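Local coordinates for exported gluconolactonase (Xanthomonas campestris pv. campestris, PDB 3DR2), which catalyses the hydrolysis of gluconolactone to gluconate as a calcium-binding six-bladed beta-propeller of the SMP-30 family, at residues 98-110 and 122-136. Residues are numbered along the deposited sequence; the frame is centred on the assembly and turned at random.
Sequences RLVHCEHGRRAIT and VGRYAGKRLNSPNDL. With CA (calcium ion), chain D.
Arg107 and Arg129 stack their like-charged guanidinium groups, planes 22° apart and centres 4.6 Å from each other. Arg107 bends at its third torsion (chi3 64°), which turns NE onto Leu130 O at 2.9 Å, nearly in line with the carbonyl, its NH2 adding a weak bond. Arg129 NH2 reaches Arg106 O (3.1 Å) from above the carbonyl plane, while its NE donates to a water lying within hydrogen-bonding distance of Arg107 O and Gly123 O.

Beside this polar cluster, Pro133 lays its ring against the Arg107-Ala108 backbone and meets Ile109 CD1 through CB at 3.8 Å. Cys102 SG packs on Leu136 CB, and Leu136 CD1 continues to Val100 CG2 (3.7 Å). Ile109 and Val122 form an antiparallel hydrogen-bonded pair, Ile109 N to Val122 O 2.9 Å.

In the hairpin of strands 99-103 and 108-112, a G1 beta bulge sets Arg107 and Ala108 opposite Glu103, whose carboxylate Arg106 grips side-on. Asn134, next to Pro133, binds calcium through OD1 at 2.4 Å, together with Glu48, Asn191 and Asp242. Backbone carbonyls and water thus probably offset the paired positive charges, while apolar packing joins the hairpin's sheet to the start of the next, at Leu136.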
loop_
_atom_site.group_PDB
_atom_site.type_symbol
_atom_site.label_atom_id
_atom_site.label_comp_id
_atom_site.label_asym_id
_atom_site.label_seq_id
_atom_site.Cartn_x
_atom_site.Cartn_y
_atom_site.Cartn_z
ATOM N N ARG A 98 -23.179 5.236 -12.956
ATOM C CA ARG A 98 -22.535 5.791 -11.768
ATOM C C ARG A 98 -21.712 4.655 -11.169
ATOM O O ARG A 98 -22.112 3.496 -11.239
ATOM C CB ARG A 98 -23.574 6.248 -10.738
ATOM C CG ARG A 98 -24.393 7.458 -11.140
ATOM C CD ARG A 98 -25.485 7.726 -10.111
ATOM N NE ARG A 98 -26.460 6.635 -10.070
ATOM C CZ ARG A 98 -27.618 6.692 -9.422
ATOM N NH1 ARG A 98 -27.955 7.786 -8.752
ATOM N NH2 ARG A 98 -28.450 5.656 -9.456
ATOM N N LEU A 99 -20.558 4.978 -10.595
ATOM C CA LEU A 99 -19.723 3.952 -9.990
ATOM C C LEU A 99 -20.209 3.646 -8.582
ATOM O O LEU A 99 -20.502 4.561 -7.813
ATOM C CB LEU A 99 -18.264 4.414 -9.904
ATOM C CG LEU A 99 -17.535 4.798 -11.189
ATOM C CD1 LEU A 99 -16.079 5.089 -10.863
ATOM C CD2 LEU A 99 -17.643 3.666 -12.206
ATOM N N VAL A 100 -20.312 2.359 -8.257
ATOM C CA VAL A 100 -20.701 1.933 -6.918
ATOM C C VAL A 100 -19.488 1.183 -6.378
ATOM O O VAL A 100 -18.766 0.540 -7.145
ATOM C CB VAL A 100 -21.953 1.030 -6.933
ATOM C CG1 VAL A 100 -23.181 1.868 -7.305
ATOM C CG2 VAL A 100 -21.776 -0.106 -7.925
ATOM N N HIS A 101 -19.268 1.263 -5.067
ATOM C CA HIS A 101 -18.086 0.659 -4.453
ATOM C C HIS A 101 -18.303 -0.111 -3.158
ATOM O O HIS A 101 -19.236 0.163 -2.406
ATOM C CB HIS A 101 -17.065 1.755 -4.120
ATOM C CG HIS A 101 -16.940 2.818 -5.165
ATOM N ND1 HIS A 101 -16.156 2.670 -6.291
ATOM C CD2 HIS A 101 -17.497 4.050 -5.254
ATOM C CE1 HIS A 101 -16.236 3.764 -7.026
ATOM N NE2 HIS A 101 -17.042 4.618 -6.420
ATOM N N CYS A 102 -17.394 -1.053 -2.908
ATOM C CA CYS A 102 -17.359 -1.828 -1.673
ATOM C C CYS A 102 -16.176 -1.222 -0.937
ATOM O O CYS A 102 -15.070 -1.182 -1.483
ATOM C CB CYS A 102 -17.047 -3.296 -1.940
ATOM S SG CYS A 102 -18.437 -4.258 -2.518
ATOM N N GLU A 103 -16.391 -0.744 0.284
ATOM C CA GLU A 103 -15.302 -0.141 1.042
ATOM C C GLU A 103 -15.030 -0.875 2.349
ATOM O O GLU A 103 -15.892 -0.938 3.230
ATOM C CB GLU A 103 -15.605 1.335 1.323
ATOM C CG GLU A 103 -15.623 2.192 0.060
ATOM C CD GLU A 103 -15.792 3.676 0.345
ATOM O OE1 GLU A 103 -15.447 4.106 1.461
ATOM O OE2 GLU A 103 -16.249 4.414 -0.556
ATOM N N HIS A 104 -13.828 -1.440 2.463
ATOM C CA HIS A 104 -13.442 -2.172 3.671
ATOM C C HIS A 104 -13.386 -1.234 4.867
ATOM O O HIS A 104 -13.808 -1.591 5.965
ATOM C CB HIS A 104 -12.050 -2.801 3.524
ATOM C CG HIS A 104 -12.010 -4.066 2.722
ATOM N ND1 HIS A 104 -10.879 -4.853 2.658
ATOM C CD2 HIS A 104 -12.937 -4.676 1.947
ATOM C CE1 HIS A 104 -11.112 -5.893 1.877
ATOM N NE2 HIS A 104 -12.353 -5.809 1.432
ATOM N N GLY A 105 -12.842 -0.041 4.643
ATOM C CA GLY A 105 -12.701 0.936 5.706
ATOM C C GLY A 105 -14.000 1.447 6.293
ATOM O O GLY A 105 -14.215 1.358 7.507
ATOM N N ARG A 106 -14.863 1.999 5.448
ATOM C CA ARG A 106 -16.138 2.508 5.933
ATOM C C ARG A 106 -17.123 1.366 6.166
ATOM O O ARG A 106 -18.219 1.580 6.692
ATOM C CB ARG A 106 -16.716 3.543 4.953
ATOM C CG ARG A 106 -15.998 4.893 5.034
ATOM C CD ARG A 106 -16.794 6.029 4.410
ATOM N NE ARG A 106 -16.715 6.035 2.954
ATOM C CZ ARG A 106 -17.245 6.982 2.183
ATOM N NH1 ARG A 106 -17.120 6.912 0.865
ATOM N NH2 ARG A 106 -17.908 7.996 2.730
ATOM N N ARG A 107 -16.711 0.156 5.785
ATOM C CA ARG A 107 -17.524 -1.053 5.941
ATOM C C ARG A 107 -18.912 -0.796 5.368
ATOM O O ARG A 107 -19.928 -0.928 6.052
ATOM C CB ARG A 107 -17.586 -1.437 7.429
ATOM C CG ARG A 107 -16.206 -1.778 7.989
ATOM C CD ARG A 107 -16.147 -1.834 9.510
ATOM N NE ARG A 107 -16.975 -2.896 10.080
ATOM C CZ ARG A 107 -17.029 -3.185 11.377
ATOM N NH1 ARG A 107 -16.299 -2.495 12.245
ATOM N NH2 ARG A 107 -17.823 -4.153 11.811
ATOM N N ALA A 108 -18.948 -0.448 4.087
ATOM C CA ALA A 108 -20.210 -0.125 3.451
ATOM C C ALA A 108 -20.152 -0.124 1.942
ATOM O O ALA A 108 -19.103 -0.361 1.343
ATOM C CB ALA A 108 -20.664 1.246 3.932
ATOM N N ILE A 109 -21.313 0.135 1.347
ATOM C CA ILE A 109 -21.461 0.252 -0.096
ATOM C C ILE A 109 -21.630 1.749 -0.335
ATOM O O ILE A 109 -22.475 2.389 0.300
ATOM C CB ILE A 109 -22.731 -0.456 -0.607
ATOM C CG1 ILE A 109 -22.668 -1.951 -0.288
ATOM C CG2 ILE A 109 -22.881 -0.231 -2.109
ATOM C CD1 ILE A 109 -21.497 -2.680 -0.937
ATOM N N THR A 110 -20.823 2.313 -1.231
ATOM C CA THR A 110 -20.902 3.741 -1.534
ATOM C C THR A 110 -21.073 3.947 -3.040
ATOM O O THR A 110 -20.919 3.006 -3.820
ATOM C CB THR A 110 -19.632 4.482 -1.050
ATOM O OG1 THR A 110 -18.493 4.028 -1.795
ATOM C CG2 THR A 110 -19.398 4.211 0.435
ATOM N N VAL A 122 -25.248 2.347 2.047
ATOM C CA VAL A 122 -25.653 1.531 3.188
ATOM C C VAL A 122 -24.425 0.991 3.911
ATOM O O VAL A 122 -23.491 0.506 3.279
ATOM C CB VAL A 122 -26.565 0.353 2.751
ATOM C CG1 VAL A 122 -25.796 -0.636 1.885
ATOM C CG2 VAL A 122 -27.128 -0.341 3.975
ATOM N N GLY A 123 -24.427 1.083 5.237
ATOM C CA GLY A 123 -23.287 0.608 6.000
ATOM C C GLY A 123 -23.657 -0.233 7.204
ATOM O O GLY A 123 -22.799 -0.567 8.025
ATOM N N ARG A 124 -24.932 -0.586 7.309
ATOM C CA ARG A 124 -25.392 -1.383 8.436
ATOM C C ARG A 124 -26.476 -2.372 8.058
ATOM O O ARG A 124 -27.129 -2.241 7.024
ATOM C CB ARG A 124 -25.941 -0.470 9.540
ATOM C CG ARG A 124 -24.915 0.428 10.191
ATOM C CD ARG A 124 -25.556 1.423 11.164
ATOM N NE ARG A 124 -24.545 2.297 11.758
ATOM C CZ ARG A 124 -23.793 1.975 12.807
ATOM N NH1 ARG A 124 -23.942 0.798 13.402
ATOM N NH2 ARG A 124 -22.862 2.818 13.240
ATOM N N TYR A 125 -26.645 -3.370 8.916
ATOM C CA TYR A 125 -27.680 -4.371 8.750
ATOM C C TYR A 125 -28.289 -4.526 10.138
ATOM O O TYR A 125 -27.579 -4.807 11.103
ATOM C CB TYR A 125 -27.119 -5.719 8.301
ATOM C CG TYR A 125 -28.225 -6.725 8.094
ATOM C CD1 TYR A 125 -29.120 -6.589 7.031
ATOM C CD2 TYR A 125 -28.440 -7.758 9.007
ATOM C CE1 TYR A 125 -30.205 -7.444 6.883
ATOM C CE2 TYR A 125 -29.530 -8.626 8.868
ATOM C CZ TYR A 125 -30.405 -8.458 7.807
ATOM O OH TYR A 125 -31.496 -9.284 7.677
ATOM N N ALA A 126 -29.598 -4.328 10.242
ATOM C CA ALA A 126 -30.259 -4.448 11.532
ATOM C C ALA A 126 -29.543 -3.566 12.557
ATOM O O ALA A 126 -29.344 -3.963 13.707
ATOM C CB ALA A 126 -30.248 -5.895 11.981
ATOM N N GLY A 127 -29.145 -2.374 12.121
ATOM C CA GLY A 127 -28.470 -1.434 12.998
ATOM C C GLY A 127 -27.010 -1.699 13.328
ATOM O O GLY A 127 -26.369 -0.876 13.982
ATOM N N LYS A 128 -26.480 -2.837 12.886
ATOM C CA LYS A 128 -25.086 -3.185 13.156
ATOM C C LYS A 128 -24.230 -2.988 11.907
ATOM O O LYS A 128 -24.679 -3.262 10.800
ATOM C CB LYS A 128 -24.984 -4.645 13.604
ATOM C CG LYS A 128 -25.752 -4.987 14.878
ATOM C CD LYS A 128 -25.631 -6.476 15.191
ATOM C CE LYS A 128 -26.454 -6.856 16.410
ATOM N NZ LYS A 128 -26.319 -8.298 16.756
ATOM N N ARG A 129 -22.998 -2.521 12.086
ATOM C CA ARG A 129 -22.113 -2.312 10.942
ATOM C C ARG A 129 -21.850 -3.606 10.179
ATOM O O ARG A 129 -21.749 -4.683 10.770
ATOM C CB ARG A 129 -20.767 -1.722 11.389
ATOM C CG ARG A 129 -20.854 -0.348 12.044
ATOM C CD ARG A 129 -19.481 0.300 12.221
ATOM N NE ARG A 129 -18.890 0.729 10.951
ATOM C CZ ARG A 129 -17.705 1.328 10.840
ATOM N NH1 ARG A 129 -16.978 1.571 11.922
ATOM N NH2 ARG A 129 -17.244 1.691 9.650
ATOM N N LEU A 130 -21.744 -3.491 8.857
ATOM C CA LEU A 130 -21.452 -4.633 7.998
ATOM C C LEU A 130 -20.010 -5.020 8.319
ATOM O O LEU A 130 -19.282 -4.225 8.910
ATOM C CB LEU A 130 -21.568 -4.217 6.532
ATOM C CG LEU A 130 -22.969 -3.809 6.059
ATOM C CD1 LEU A 130 -22.890 -3.080 4.722
ATOM C CD2 LEU A 130 -23.831 -5.054 5.938
ATOM N N ASN A 131 -19.600 -6.224 7.929
ATOM C CA ASN A 131 -18.236 -6.688 8.201
ATOM C C ASN A 131 -17.200 -5.904 7.385
ATOM O O ASN A 131 -16.347 -5.213 7.935
ATOM C CB ASN A 131 -18.106 -8.182 7.876
ATOM C CG ASN A 131 -19.017 -9.057 8.728
ATOM O OD1 ASN A 131 -19.204 -8.805 9.921
ATOM N ND2 ASN A 131 -19.565 -10.106 8.123
ATOM N N SER A 132 -17.289 -6.030 6.067
ATOM C CA SER A 132 -16.382 -5.350 5.141
ATOM C C SER A 132 -16.716 -5.810 3.726
ATOM O O SER A 132 -16.145 -6.782 3.225
ATOM C CB SER A 132 -14.920 -5.667 5.477
ATOM O OG SER A 132 -14.743 -7.043 5.775
ATOM N N PRO A 133 -17.678 -5.128 3.077
ATOM C CA PRO A 133 -18.113 -5.448 1.714
ATOM C C PRO A 133 -16.895 -5.673 0.839
ATOM O O PRO A 133 -15.988 -4.839 0.787
ATOM C CB PRO A 133 -18.911 -4.217 1.319
ATOM C CG PRO A 133 -19.556 -3.839 2.621
ATOM C CD PRO A 133 -18.417 -3.966 3.600
ATOM N N ASN A 134 -16.896 -6.804 0.147
ATOM C CA ASN A 134 -15.772 -7.213 -0.678
ATOM C C ASN A 134 -15.960 -7.002 -2.182
ATOM O O ASN A 134 -15.152 -6.326 -2.825
ATOM C CB ASN A 134 -15.476 -8.685 -0.370
ATOM C CG ASN A 134 -14.156 -9.148 -0.937
ATOM O OD1 ASN A 134 -13.998 -9.254 -2.151
ATOM N ND2 ASN A 134 -13.197 -9.431 -0.058
ATOM N N ASP A 135 -17.015 -7.578 -2.747
ATOM C CA ASP A 135 -17.272 -7.427 -4.180
ATOM C C ASP A 135 -18.765 -7.164 -4.386
ATOM O O ASP A 135 -19.587 -7.493 -3.521
ATOM C CB ASP A 135 -16.823 -8.697 -4.924
ATOM C CG ASP A 135 -16.455 -8.435 -6.379
ATOM O OD1 ASP A 135 -15.835 -9.328 -7.004
ATOM O OD2 ASP A 135 -16.781 -7.346 -6.899
ATOM N N LEU A 136 -19.117 -6.557 -5.516
ATOM C CA LEU A 136 -20.521 -6.252 -5.786
ATOM C C LEU A 136 -20.851 -6.267 -7.266
ATOM O O LEU A 136 -19.961 -6.199 -8.117
ATOM C CB LEU A 136 -20.890 -4.878 -5.204
ATOM C CG LEU A 136 -20.478 -3.608 -5.963
ATOM C CD1 LEU A 136 -20.912 -2.390 -5.158
ATOM C CD2 LEU A 136 -18.968 -3.582 -6.196
HETATM CA CA CA D . -12.636 -10.189 -3.890
HETATM O O HOH W 1 -20.437 0.694 8.359
HETATM O O HOH W 2 -19.694 -6.495 11.445
HETATM O O HOH W 3 -10.885 -9.592 -2.144
HETATM O O HOH W 4 -13.365 -7.982 -4.518
HETATM O O HOH W 5 -14.259 -10.855 -5.522
HETATM O O HOH W 6 -11.709 -10.044 -6.153
#